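Local coordinates for protein tannase (Lactobacillus plantarum, PDB 3WA7) that hydrolyses ester bonds of tannins as a tannase, probably through the serine-hydrolase chemistry of the alpha/beta-hydrolase fold, at residues A131-V134 against D135-A139; G248-T251 against V252-A256; L351-S355 against P356-L360. All blocks are in the same frame, centred on the assembly; numbering follows the deposited sequence.

Contact 1: A131-V134 against D135-A139; sequences AFIV and DMKAA
Ile133 and Lys137, one turn apart near the start of helix 131-145 of the alpha/beta-hydrolase fold, carry the side-chain part of this contact. CE of Lys137 lies 3.8 Å from CG1 of Ile133, and the lysine chain slants across the isoleucine, its CG passing over the Ile133 carbonyl oxygen. With CG1 of Ile133 opposite the backbone N (chi1 -176°), the longer branch is the one that meets the lysine methylenes. CD1 of Ile133 reaches on to CB of Met136, a selenomethionine, at 4.3 Å. Beneath the side chains, four consecutive i to i+4 bonds hold the turn: Asp135 N to Ala131 O at 2.9 Å, then Met136 to Phe132, Lys137 to Ile133 and Ala138 to Val134.

The charged ends find partners beyond the turn: Asp135 OD2 forms a salt bridge with Arg114 and OD1 accepts from Gln43, while Lys137 NZ donates to Ser175 O and forms a salt bridge with Asp195. Helix 164-174 packs on Phe132, Ile133 and Met136, and helix 182-188 covers Val134. The ring of Phe132 meets Tyr78 edge-to-face, and CB of Ile133 stands 4.0 Å above the plane of the Phe132 ring, offset toward its rim.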
loop_
_atom_site.group_PDB
_atom_site.type_symbol
_atom_site.label_atom_id
_atom_site.label_comp_id
_atom_site.label_asym_id
_atom_site.label_seq_id
_atom_site.Cartn_x
_atom_site.Cartn_y
_atom_site.Cartn_z
ATOM N N ALA A 131 6.003 -1.058 13.909
ATOM C CA ALA A 131 5.266 -2.281 14.224
ATOM C C ALA A 131 4.624 -2.973 13.026
ATOM O O ALA A 131 4.733 -4.191 12.882
ATOM C CB ALA A 131 4.198 -1.990 15.279
ATOM N N PHE A 132 3.966 -2.205 12.163
ATOM C CA PHE A 132 3.295 -2.796 11.010
ATOM C C PHE A 132 4.210 -3.613 10.101
ATOM O O PHE A 132 3.852 -4.725 9.691
ATOM C CB PHE A 132 2.550 -1.710 10.206
ATOM C CG PHE A 132 3.440 -0.835 9.363
ATOM C CD1 PHE A 132 3.531 -1.035 7.988
ATOM C CD2 PHE A 132 4.163 0.208 9.936
ATOM C CE1 PHE A 132 4.325 -0.210 7.190
ATOM C CE2 PHE A 132 4.962 1.042 9.152
ATOM C CZ PHE A 132 5.044 0.835 7.776
ATOM N N ILE A 133 5.390 -3.081 9.796
ATOM C CA ILE A 133 6.320 -3.784 8.924
ATOM C C ILE A 133 7.077 -4.882 9.669
ATOM O O ILE A 133 7.471 -5.881 9.075
ATOM C CB ILE A 133 7.302 -2.794 8.241
ATOM C CG1 ILE A 133 8.205 -3.542 7.258
ATOM C CG2 ILE A 133 8.117 -2.052 9.284
ATOM C CD1 ILE A 133 7.462 -4.183 6.097
ATOM N N VAL A 134 7.271 -4.707 10.975
ATOM C CA VAL A 134 7.936 -5.739 11.761
ATOM C C VAL A 134 7.028 -6.972 11.751
ATOM O O VAL A 134 7.500 -8.100 11.583
ATOM C CB VAL A 134 8.183 -5.276 13.219
ATOM C CG1 VAL A 134 8.578 -6.462 14.096
ATOM C CG2 VAL A 134 9.297 -4.239 13.243
ATOM N N ASP A 135 5.724 -6.754 11.908
ATOM C CA ASP A 135 4.776 -7.870 11.902
ATOM C C ASP A 135 4.696 -8.537 10.533
ATOM O O ASP A 135 4.624 -9.759 10.441
ATOM C CB ASP A 135 3.375 -7.413 12.320
ATOM C CG ASP A 135 3.235 -7.256 13.823
ATOM O OD1 ASP A 135 4.130 -7.715 14.565
ATOM O OD2 ASP A 135 2.219 -6.681 14.264
HETATM N N MSE A 136 4.700 -7.740 9.469
HETATM C CA MSE A 136 4.642 -8.307 8.125
HETATM C C MSE A 136 5.873 -9.186 7.904
HETATM O O MSE A 136 5.778 -10.282 7.349
HETATM C CB MSE A 136 4.597 -7.192 7.075
HETATM C CG MSE A 136 4.298 -7.681 5.662
HETATM SE SE MSE A 136 2.510 -8.415 5.481
HETATM C CE MSE A 136 2.949 -10.302 5.432
ATOM N N LYS A 137 7.027 -8.712 8.360
ATOM C CA LYS A 137 8.267 -9.465 8.205
ATOM C C LYS A 137 8.264 -10.728 9.060
ATOM O O LYS A 137 8.749 -11.776 8.627
ATOM C CB LYS A 137 9.471 -8.589 8.569
ATOM C CG LYS A 137 9.843 -7.563 7.500
ATOM C CD LYS A 137 10.846 -6.535 8.027
ATOM C CE LYS A 137 11.340 -5.616 6.910
ATOM N NZ LYS A 137 12.156 -6.362 5.912
ATOM N N ALA A 138 7.727 -10.631 10.273
ATOM C CA ALA A 138 7.668 -11.792 11.156
ATOM C C ALA A 138 6.801 -12.867 10.511
ATOM O O ALA A 138 7.126 -14.054 10.567
ATOM C CB ALA A 138 7.089 -11.403 12.513
ATOM N N ALA A 139 5.697 -12.448 9.899
ATOM C CA ALA A 139 4.797 -13.390 9.239
ATOM C C ALA A 139 5.506 -14.046 8.059
ATOM O O ALA A 139 5.371 -15.247 7.833
ATOM C CB ALA A 139 3.537 -12.676 8.768
#

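Contact 2: G248-T251 against V252-A256; sequences GQLT and VEEQA
A capping box formed by Thr251 and Glu254 opens helix 252-271 just after strand 241-249. Thr251 is the N-cap: its OG1 accepts from Glu254 N at 3.1 Å, and in return Glu254 OE1 receives the backbone N of Thr251 at 2.8 Å. The second bond is nearly straight (164°) and uses the anti lone pair of OE1, the one facing away from the other carboxylate oxygen. The threonine hydroxyl sits between its own N and carbonyl carbon (chi1 57°), which brings OG1 round to the helix end; CG of Glu254 passes 3.2 Å from it on the way back to the threonine N.

Leu250 lies across the glutamate chain at about a right angle, its CD2 3.8 Å from Glu254 OE1. Its CB rests against CB of Glu254 and CG of Gln255. Gln255 adds a side-chain bond, NE2 to Leu250 O at 3.0 Å; the donor stands above the carbonyl plane, yet the oxygen lies in the plane of the glutamine amide. The first turn closes through Gln255 N to Thr251 O. A water gives a 2.9 Å bond to Glu254 OE1 and a weak one to Gln249 O, linking the carboxylate to the end of the strand. Leu250 also packs on Trp226 of the paired strand 225-232 and on Arg341.

At this surface position the carboxylate oxygen is thus gripped by a backbone N-H and a water, and its negative charge beside the helix N-terminus probably gains from the helix dipole.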
loop_
_atom_site.group_PDB
_atom_site.type_symbol
_atom_site.label_atom_id
_atom_site.label_comp_id
_atom_site.label_asym_id
_atom_site.label_seq_id
_atom_site.Cartn_x
_atom_site.Cartn_y
_atom_site.Cartn_z
ATOM N N GLY A 248 -14.325 22.295 3.412
ATOM C CA GLY A 248 -13.814 23.514 4.001
ATOM C C GLY A 248 -13.020 24.329 3.007
ATOM O O GLY A 248 -12.717 23.863 1.909
ATOM N N GLN A 249 -12.692 25.555 3.399
ATOM C CA GLN A 249 -11.920 26.466 2.569
ATOM C C GLN A 249 -10.585 26.714 3.256
ATOM O O GLN A 249 -10.541 26.944 4.464
ATOM C CB GLN A 249 -12.652 27.800 2.413
ATOM C CG GLN A 249 -13.902 27.753 1.557
ATOM C CD GLN A 249 -13.600 27.444 0.107
ATOM O OE1 GLN A 249 -12.658 27.987 -0.473
ATOM N NE2 GLN A 249 -14.408 26.577 -0.493
ATOM N N LEU A 250 -9.502 26.660 2.490
ATOM C CA LEU A 250 -8.178 26.898 3.047
ATOM C C LEU A 250 -8.053 28.357 3.460
ATOM O O LEU A 250 -8.474 29.256 2.732
ATOM C CB LEU A 250 -7.090 26.581 2.016
ATOM C CG LEU A 250 -6.985 25.144 1.503
ATOM C CD1 LEU A 250 -5.814 25.041 0.535
ATOM C CD2 LEU A 250 -6.798 24.189 2.673
ATOM N N THR A 251 -7.480 28.587 4.635
ATOM C CA THR A 251 -7.275 29.942 5.131
ATOM C C THR A 251 -6.107 30.527 4.352
ATOM O O THR A 251 -5.429 29.808 3.618
ATOM C CB THR A 251 -6.909 29.940 6.622
ATOM O OG1 THR A 251 -5.740 29.135 6.821
ATOM C CG2 THR A 251 -8.053 29.384 7.453
ATOM N N VAL A 252 -5.865 31.824 4.505
ATOM C CA VAL A 252 -4.757 32.453 3.804
ATOM C C VAL A 252 -3.462 31.793 4.265
ATOM O O VAL A 252 -2.555 31.561 3.466
ATOM C CB VAL A 252 -4.697 33.971 4.089
ATOM C CG1 VAL A 252 -3.479 34.585 3.413
ATOM C CG2 VAL A 252 -5.964 34.639 3.584
ATOM N N GLU A 253 -3.393 31.478 5.554
ATOM C CA GLU A 253 -2.212 30.842 6.127
ATOM C C GLU A 253 -1.972 29.478 5.488
ATOM O O GLU A 253 -0.832 29.111 5.198
ATOM C CB GLU A 253 -2.377 30.684 7.640
ATOM C CG GLU A 253 -1.110 30.250 8.360
ATOM C CD GLU A 253 -1.257 30.289 9.871
ATOM O OE1 GLU A 253 -1.694 31.334 10.397
ATOM O OE2 GLU A 253 -0.932 29.283 10.532
ATOM N N GLU A 254 -3.050 28.727 5.278
ATOM C CA GLU A 254 -2.948 27.410 4.660
ATOM C C GLU A 254 -2.564 27.553 3.191
ATOM O O GLU A 254 -1.845 26.718 2.645
ATOM C CB GLU A 254 -4.275 26.659 4.771
ATOM C CG GLU A 254 -4.610 26.160 6.166
ATOM C CD GLU A 254 -5.955 25.457 6.212
ATOM O OE1 GLU A 254 -6.977 26.116 5.936
ATOM O OE2 GLU A 254 -5.989 24.244 6.513
ATOM N N GLN A 255 -3.057 28.610 2.552
ATOM C CA GLN A 255 -2.748 28.867 1.151
ATOM C C GLN A 255 -1.276 29.234 1.003
ATOM O O GLN A 255 -0.636 28.891 0.011
ATOM C CB GLN A 255 -3.627 29.999 0.611
ATOM C CG GLN A 255 -5.093 29.616 0.471
ATOM C CD GLN A 255 -5.967 30.785 0.060
ATOM O OE1 GLN A 255 -5.680 31.473 -0.918
ATOM N NE2 GLN A 255 -7.042 31.014 0.805
ATOM N N ALA A 256 -0.743 29.941 1.995
ATOM C CA ALA A 256 0.662 30.335 1.974
ATOM C C ALA A 256 1.519 29.096 2.208
ATOM O O ALA A 256 2.558 28.914 1.573
ATOM C CB ALA A 256 0.932 31.377 3.057
HETATM O O HOH W 1 -9.248 24.244 5.898
#

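Contact 3: L351-S355 against P356-L360; sequences LDLTS and PENNL
The chain turns from loop 351-355 into the short helix 356-360 with Ser355 extended at the N-cap (phi -85°, psi 166°), and Asn359 N reaches back to Ser355 O at 3.3 Å. The serine hydroxyl accepts from Asn358 N at 3.0 Å and is also hydrogen-bonded to Phe348 O. In exchange Asn358 OD1 takes the backbone N-H of Ser355 at 3.1 Å, in the carbonyl plane and on a lone pair. With CG beside its own backbone N (chi1 -75°), the asparagine amide swings back over the loop. Its CB comes 3.3 Å from Leu353 O, and its ND2, held by Asp349 OD1 and Lys369 O, lies 3.7 Å from Leu353 CD2, where the two side chains cross at about a right angle. Without the amide, as with an alanine here, the Ser355 N-H, Asp349 and Lys369 O would probably lose their partner, and a gap would open beside Leu353.

Upstream, Asp352 OD1 takes both N and OG1 of Thr354 from one face of its carboxylate, the hydroxyl at 2.6 Å. Glu357 bends back so that OE1 lies 3.3 Å from Ser355 OG, while OE2 is hydrogen-bonded to a glycerol, probably from the crystallisation liquor. An Asx turn at Asp352 thus leads into a capping box between Ser355 and Asn358, a standard way of starting a helix.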
loop_
_atom_site.group_PDB
_atom_site.type_symbol
_atom_site.label_atom_id
_atom_site.label_comp_id
_atom_site.label_asym_id
_atom_site.label_seq_id
_atom_site.Cartn_x
_atom_site.Cartn_y
_atom_site.Cartn_z
ATOM N N LEU A 351 -0.351 20.186 11.495
ATOM C CA LEU A 351 0.318 21.008 12.492
ATOM C C LEU A 351 -0.130 20.697 13.913
ATOM O O LEU A 351 0.624 20.918 14.865
ATOM C CB LEU A 351 0.099 22.493 12.192
ATOM C CG LEU A 351 0.529 22.954 10.796
ATOM C CD1 LEU A 351 0.412 24.473 10.712
ATOM C CD2 LEU A 351 1.959 22.515 10.511
ATOM N N ASP A 352 -1.350 20.185 14.055
ATOM C CA ASP A 352 -1.873 19.850 15.375
ATOM C C ASP A 352 -1.764 18.363 15.714
ATOM O O ASP A 352 -2.346 17.909 16.698
ATOM C CB ASP A 352 -3.332 20.305 15.516
ATOM C CG ASP A 352 -4.246 19.701 14.464
ATOM O OD1 ASP A 352 -3.821 18.771 13.747
ATOM O OD2 ASP A 352 -5.407 20.156 14.364
ATOM N N LEU A 353 -1.023 17.616 14.895
ATOM C CA LEU A 353 -0.799 16.181 15.111
ATOM C C LEU A 353 -2.038 15.287 15.046
ATOM O O LEU A 353 -2.041 14.196 15.624
ATOM C CB LEU A 353 -0.122 15.960 16.471
ATOM C CG LEU A 353 1.275 16.535 16.722
ATOM C CD1 LEU A 353 1.664 16.299 18.174
ATOM C CD2 LEU A 353 2.279 15.881 15.792
ATOM N N THR A 354 -3.067 15.723 14.327
ATOM C CA THR A 354 -4.314 14.963 14.242
ATOM C C THR A 354 -4.495 13.963 13.098
ATOM O O THR A 354 -5.537 13.314 13.017
ATOM C CB THR A 354 -5.523 15.922 14.208
ATOM O OG1 THR A 354 -5.372 16.843 13.120
ATOM C CG2 THR A 354 -5.625 16.698 15.514
ATOM N N SER A 355 -3.508 13.815 12.220
ATOM C CA SER A 355 -3.666 12.885 11.100
ATOM C C SER A 355 -3.308 11.450 11.469
ATOM O O SER A 355 -2.711 11.198 12.515
ATOM C CB SER A 355 -2.795 13.312 9.917
ATOM O OG SER A 355 -1.509 12.725 10.016
ATOM N N PRO A 356 -3.686 10.484 10.615
ATOM C CA PRO A 356 -3.369 9.081 10.898
ATOM C C PRO A 356 -1.855 8.896 10.912
ATOM O O PRO A 356 -1.312 8.147 11.725
ATOM C CB PRO A 356 -4.023 8.337 9.737
ATOM C CG PRO A 356 -5.210 9.194 9.422
ATOM C CD PRO A 356 -4.623 10.590 9.481
ATOM N N GLU A 357 -1.173 9.590 10.004
ATOM C CA GLU A 357 0.276 9.493 9.929
ATOM C C GLU A 357 0.948 10.079 11.174
ATOM O O GLU A 357 1.986 9.582 11.609
ATOM C CB GLU A 357 0.797 10.190 8.665
ATOM C CG GLU A 357 0.413 9.505 7.349
ATOM C CD GLU A 357 -1.038 9.729 6.955
ATOM O OE1 GLU A 357 -1.604 10.777 7.322
ATOM O OE2 GLU A 357 -1.609 8.864 6.257
ATOM N N ASN A 358 0.371 11.132 11.749
ATOM C CA ASN A 358 0.948 11.724 12.960
ATOM C C ASN A 358 0.937 10.667 14.072
ATOM O O ASN A 358 1.911 10.507 14.811
ATOM C CB ASN A 358 0.137 12.947 13.417
ATOM C CG ASN A 358 0.377 14.178 12.550
ATOM O OD1 ASN A 358 -0.563 14.771 12.023
ATOM N ND2 ASN A 358 1.638 14.569 12.411
ATOM N N ASN A 359 -0.179 9.948 14.170
ATOM C CA ASN A 359 -0.376 8.901 15.172
ATOM C C ASN A 359 0.549 7.714 14.888
ATOM O O ASN A 359 1.056 7.080 15.811
ATOM C CB ASN A 359 -1.844 8.461 15.149
ATOM C CG ASN A 359 -2.214 7.532 16.291
ATOM O OD1 ASN A 359 -3.161 6.755 16.171
ATOM N ND2 ASN A 359 -1.494 7.624 17.410
ATOM N N LEU A 360 0.758 7.413 13.608
ATOM C CA LEU A 360 1.652 6.323 13.216
ATOM C C LEU A 360 3.056 6.587 13.753
ATOM O O LEU A 360 3.734 5.674 14.227
ATOM C CB LEU A 360 1.728 6.209 11.685
ATOM C CG LEU A 360 2.890 5.371 11.137
ATOM C CD1 LEU A 360 2.678 3.897 11.493
ATOM C CD2 LEU A 360 2.986 5.554 9.619
#

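Overall arrangement
The three contacts follow one another along the chain, each closing before the next opens. Contact 1 lies in helix 131-145, beside the nine-stranded mixed sheet, whereas contacts 2 and 3 belong to the region inserted between strands 199-203 and 410-414 of that sheet. Centres of contacts 1 and 2 are about 38 Å apart; contact 3 stands between, its centre about 22 Å from contact 1 and about 19 Å from contact 2. Only contacts 1 and 3 touch, where Phe132 CD2 meets Leu360 CD1 at 4.3 Å, joining the core to the insertion. Phe132 and Glu357 also lie near the probable nucleophile elbow around Ser163, while contact 2 remains at the periphery.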